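Local coordinates for putative Nitroreductase (Desulfovibrio desulfuricans subsp. desulfuricans str. G20, PDB 3E39), which binds flavin mononucleotide and probably works as an FMN-dependent oxidoreductase of the nitroreductase family, at residues A[37-42]-A[103-108]. Sequence-based numbering, arbitrary orientation. Where two conformers were deposited one is given.
Sequences AGIWAP and AAVQNM. With FMN (flavin mononucleotide), chain G.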
ATOM      1  N   ALA A  37      -8.237  -7.200   6.418  1.00  8.19           N
ATOM      2  CA  ALA A  37      -7.905  -6.229   5.349  1.00  8.48           C
ATOM      3  C   ALA A  37      -6.419  -6.374   5.000  1.00  8.64           C
ATOM      4  O   ALA A  37      -6.020  -6.402   3.835  1.00  8.47           O
ATOM      5  CB  ALA A  37      -8.206  -4.798   5.799  1.00  7.39           C
ATOM      6  N   GLY A  38      -5.589  -6.474   6.032  1.00  7.13           N
ATOM      7  CA  GLY A  38      -4.162  -6.652   5.842  1.00  7.81           C
ATOM      8  C   GLY A  38      -3.753  -7.891   5.049  1.00  9.76           C
ATOM      9  O   GLY A  38      -2.953  -7.765   4.113  1.00  8.91           O
ATOM     10  N   ILE A  39      -4.303  -9.070   5.379  1.00  8.06           N
ATOM     11  CA  ILE A  39      -3.909 -10.303   4.707  1.00  8.01           C
ATOM     12  C   ILE A  39      -4.397 -10.352   3.259  1.00  5.15           C
ATOM     13  O   ILE A  39      -3.816 -11.074   2.426  1.00  8.26           O
ATOM     14  CB  ILE A  39      -4.326 -11.573   5.471  1.00  9.05           C
ATOM     15  CG1 ILE A  39      -5.820 -11.801   5.423  1.00  8.35           C
ATOM     16  CG2 ILE A  39      -3.816 -11.547   6.939  1.00 10.20           C
ATOM     17  CD1 ILE A  39      -6.198 -13.209   5.989  1.00 10.38           C
ATOM     18  N   TRP A  40      -5.432  -9.572   2.942  1.00  5.84           N
ATOM     19  CA  TRP A  40      -5.991  -9.497   1.583  1.00  7.43           C
ATOM     20  C   TRP A  40      -5.299  -8.476   0.660  1.00  7.15           C
ATOM     21  O   TRP A  40      -5.651  -8.358  -0.516  1.00  7.93           O
ATOM     22  CB  TRP A  40      -7.521  -9.387   1.586  1.00  8.65           C
ATOM     23  CG  TRP A  40      -8.116 -10.757   1.801  1.00  8.31           C
ATOM     24  CD1 TRP A  40      -8.457 -11.323   2.994  1.00 10.18           C
ATOM     25  CD2 TRP A  40      -8.292 -11.780   0.812  1.00  5.05           C
ATOM     26  NE1 TRP A  40      -8.889 -12.601   2.800  1.00  8.68           N
ATOM     27  CE2 TRP A  40      -8.794 -12.914   1.469  1.00  6.56           C
ATOM     28  CE3 TRP A  40      -8.114 -11.832  -0.565  1.00  9.62           C
ATOM     29  CZ2 TRP A  40      -9.096 -14.085   0.797  1.00  9.56           C
ATOM     30  CZ3 TRP A  40      -8.393 -12.977  -1.231  1.00  8.11           C
ATOM     31  CH2 TRP A  40      -8.888 -14.110  -0.551  1.00 10.94           C
ATOM     32  N   ALA A  41      -4.306  -7.766   1.177  1.00  4.77           N
ATOM     33  CA  ALA A  41      -3.444  -6.979   0.301  1.00  3.98           C
ATOM     34  C   ALA A  41      -2.737  -7.964  -0.639  1.00  8.97           C
ATOM     35  O   ALA A  41      -2.514  -9.134  -0.285  1.00  9.14           O
ATOM     36  CB  ALA A  41      -2.406  -6.195   1.117  1.00  7.25           C
ATOM     37  N   PRO A  42      -2.382  -7.517  -1.843  1.00  5.53           N
ATOM     38  CA  PRO A  42      -1.666  -8.393  -2.783  1.00  7.34           C
ATOM     39  C   PRO A  42      -0.184  -8.596  -2.408  1.00  8.35           C
ATOM     40  O   PRO A  42       0.390  -7.842  -1.627  1.00  7.99           O
ATOM     41  CB  PRO A  42      -1.778  -7.623  -4.100  1.00  7.39           C
ATOM     42  CG  PRO A  42      -1.808  -6.177  -3.656  1.00  6.62           C
ATOM     43  CD  PRO A  42      -2.646  -6.185  -2.417  1.00  4.84           C
ATOM     44  N   ALA A 103       1.424  -2.162   1.119  1.00  8.18           N
ATOM     45  CA  ALA A 103       0.036  -2.356   0.647  1.00  9.15           C
ATOM     46  C   ALA A 103      -0.820  -2.946   1.768  1.00  7.73           C
ATOM     47  O   ALA A 103      -1.995  -2.563   1.940  1.00  7.60           O
ATOM     48  CB  ALA A 103       0.002  -3.217  -0.594  1.00  9.53           C
ATOM     49  N   ALA A 104      -0.245  -3.862   2.552  1.00  8.95           N
ATOM     50  CA  ALA A 104      -0.933  -4.438   3.711  1.00  5.91           C
ATOM     51  C   ALA A 104      -1.207  -3.368   4.771  1.00  7.29           C
ATOM     52  O   ALA A 104      -2.314  -3.265   5.280  1.00  7.12           O
ATOM     53  CB  ALA A 104      -0.110  -5.565   4.319  1.00  6.61           C
ATOM     54  N   VAL A 105      -0.195  -2.561   5.096  1.00  5.89           N
ATOM     55  CA  VAL A 105      -0.370  -1.469   6.072  1.00  6.13           C
ATOM     56  C   VAL A 105      -1.478  -0.509   5.563  1.00  6.11           C
ATOM     57  O   VAL A 105      -2.371  -0.155   6.297  1.00  7.10           O
ATOM     58  CB  VAL A 105       0.943  -0.735   6.416  1.00  6.10           C
ATOM     59  CG1 VAL A 105       0.682   0.490   7.295  1.00  6.30           C
ATOM     60  CG2 VAL A 105       2.012  -1.648   7.089  1.00  4.31           C
ATOM     61  N   GLN A 106      -1.428  -0.104   4.291  1.00  6.70           N
ATOM     62  CA  GLN A 106      -2.403   0.803   3.745  1.00  6.36           C
ATOM     63  C   GLN A 106      -3.826   0.259   3.847  1.00  6.72           C
ATOM     64  O   GLN A 106      -4.715   0.988   4.244  1.00  7.38           O
ATOM     65  CB  GLN A 106      -2.071   1.164   2.281  1.00  8.44           C
ATOM     66  CG  GLN A 106      -2.982   2.251   1.696  1.00  8.73           C
ATOM     67  CD  GLN A 106      -2.900   3.620   2.409  1.00  6.13           C
ATOM     68  OE1 GLN A 106      -1.978   3.906   3.186  1.00  8.29           O
ATOM     69  NE2 GLN A 106      -3.843   4.500   2.071  1.00  8.61           N
ATOM     70  N   ASN A 107      -4.027  -1.025   3.524  1.00  7.65           N
ATOM     71  CA  ASN A 107      -5.331  -1.652   3.684  1.00  7.88           C
ATOM     72  C   ASN A 107      -5.818  -1.567   5.124  1.00  8.64           C
ATOM     73  O   ASN A 107      -6.981  -1.295   5.365  1.00  7.96           O
ATOM     74  CB  ASN A 107      -5.293  -3.130   3.294  1.00  6.47           C
ATOM     75  CG  ASN A 107      -5.547  -3.377   1.834  1.00  8.70           C
ATOM     76  OD1 ASN A 107      -5.771  -2.443   1.042  1.00  9.00           O
ATOM     77  ND2 ASN A 107      -5.534  -4.655   1.466  1.00  7.94           N
HETATM   78  N   MSE A 108      -4.919  -1.817   6.066  1.00  6.92           N
HETATM   79  CA  MSE A 108      -5.256  -1.756   7.480  0.67  7.08           C
HETATM   80  C   MSE A 108      -5.619  -0.344   7.944  1.00  9.42           C
HETATM   81  O   MSE A 108      -6.551  -0.171   8.718  1.00  8.64           O
HETATM   82  CB  MSE A 108      -4.159  -2.404   8.320  0.67  7.00           C
HETATM   83  CG  MSE A 108      -4.146  -3.916   8.114  0.67  5.51           C
HETATM   84 SE   MSE A 108      -3.056  -4.886   9.323  0.50  5.51          SE
HETATM   85  CE  MSE A 108      -1.301  -4.294   8.534  0.67 10.16           C
TER
HETATM   86  N1  FMN G 200       0.746 -10.315 -11.368  1.00 10.51           N
HETATM   87  C2  FMN G 200       1.158 -10.580 -12.652  1.00 11.64           C
HETATM   88  O2  FMN G 200       0.373 -11.112 -13.400  1.00 11.59           O
HETATM   89  N3  FMN G 200       2.408 -10.228 -13.113  1.00 10.32           N
HETATM   90  C4  FMN G 200       3.313  -9.587 -12.313  1.00 11.89           C
HETATM   91  O4  FMN G 200       4.276  -9.023 -12.835  1.00 11.52           O
HETATM   92  C4A FMN G 200       2.937  -9.317 -11.011  1.00  8.19           C
HETATM   93  N5  FMN G 200       3.810  -8.680 -10.178  1.00  7.53           N
HETATM   94  C5A FMN G 200       3.417  -8.377  -8.892  1.00  6.07           C
HETATM   95  C6  FMN G 200       4.335  -7.753  -8.072  1.00  8.45           C
HETATM   96  C7  FMN G 200       3.977  -7.415  -6.767  1.00  8.49           C
HETATM   97  C7M FMN G 200       4.979  -6.783  -5.838  1.00  4.42           C
HETATM   98  C8  FMN G 200       2.713  -7.718  -6.268  1.00 10.76           C
HETATM   99  C8M FMN G 200       2.238  -7.147  -4.941  1.00  9.13           C
HETATM  100  C9  FMN G 200       1.812  -8.372  -7.084  1.00  7.13           C
HETATM  101  C9A FMN G 200       2.153  -8.723  -8.406  1.00  7.95           C
HETATM  102  N10 FMN G 200       1.252  -9.369  -9.273  1.00  7.90           N
HETATM  103  C10 FMN G 200       1.644  -9.660 -10.544  1.00  8.64           C
HETATM  104  C1' FMN G 200      -0.147  -9.724  -8.858  1.00  8.44           C
HETATM  105  C2' FMN G 200      -0.128 -10.912  -7.890  1.00  8.96           C
HETATM  106  O2' FMN G 200       0.155 -12.103  -8.592  1.00  8.44           O
HETATM  107  C3' FMN G 200      -1.443 -10.964  -7.121  1.00  5.35           C
HETATM  108  O3' FMN G 200      -1.614  -9.846  -6.308  1.00  7.38           O
HETATM  109  C4' FMN G 200      -1.568 -12.229  -6.257  1.00  8.16           C
HETATM  110  O4' FMN G 200      -1.552 -13.381  -7.090  1.00  9.42           O
HETATM  111  C5' FMN G 200      -2.874 -12.246  -5.486  1.00  7.98           C
HETATM  112  O5' FMN G 200      -3.988 -12.096  -6.361  1.00  8.83           O
HETATM  113  P   FMN G 200      -5.034 -10.920  -6.135  1.00  8.67           P
HETATM  114  O1P FMN G 200      -6.234 -11.202  -7.007  1.00  7.37           O
HETATM  115  O2P FMN G 200      -4.316  -9.632  -6.498  1.00  7.51           O
HETATM  116  O3P FMN G 200      -5.453 -10.879  -4.695  1.00 10.85           O
HETATM  117  O   HOH W   1      -6.775  -5.973  -1.141  1.00  9.39           O
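The carboxamide nitrogen of Asn107 is shared between a backbone carbonyl and a water: Asn107 ND2 donates to Ala37 O at 3.0 Å and to the water at 3.2 Å. Trp40 O is one of several acceptors competing for that water's protons. The bond to Ala37 O is bent, 147° at the hydrogen, and the amide arrives above the carbonyl plane, 36° out of it. The same carbonyl receives a weak bond from Trp40 N, so this part of helix 28-39 is held both within itself and by helix 94-114. A chi1 of -88°, turned past the staggered position with CG still roughly opposite the carbonyl carbon, brings the Asn107 amide to Ala37 O, over which CB also packs. Asn107 OD1 is taken by Gln106 NE2 of the second subunit, an exchange returned by Gln106 and the partner's Asn107, which puts helix 94-114 at the dimer interface, in keeping with the intertwined dimers of the nitroreductase fold. Beside this polar junction the helices come close where residues are small, the CA atoms of Gly38 and Ala104 being 4.5 Å apart. Ala41 CB presses tightly on the Ala104 backbone, 3.5 Å from Ala104 CA, and meets Ala104 CB at 4.0 Å. One turn on from Ala104, selenomethionine Met108, in the conformer described, sets CG 3.6 Å from Gly38 CA and continues to Phe52, Val84 and Ile149 of the sheet. Past Ala41, Pro42 CB lies 3.1 Å from FMN O3'; Arg15, Arg16, Arg19 and Arg162 of the second subunit donate hydrogen bonds to this same FMN.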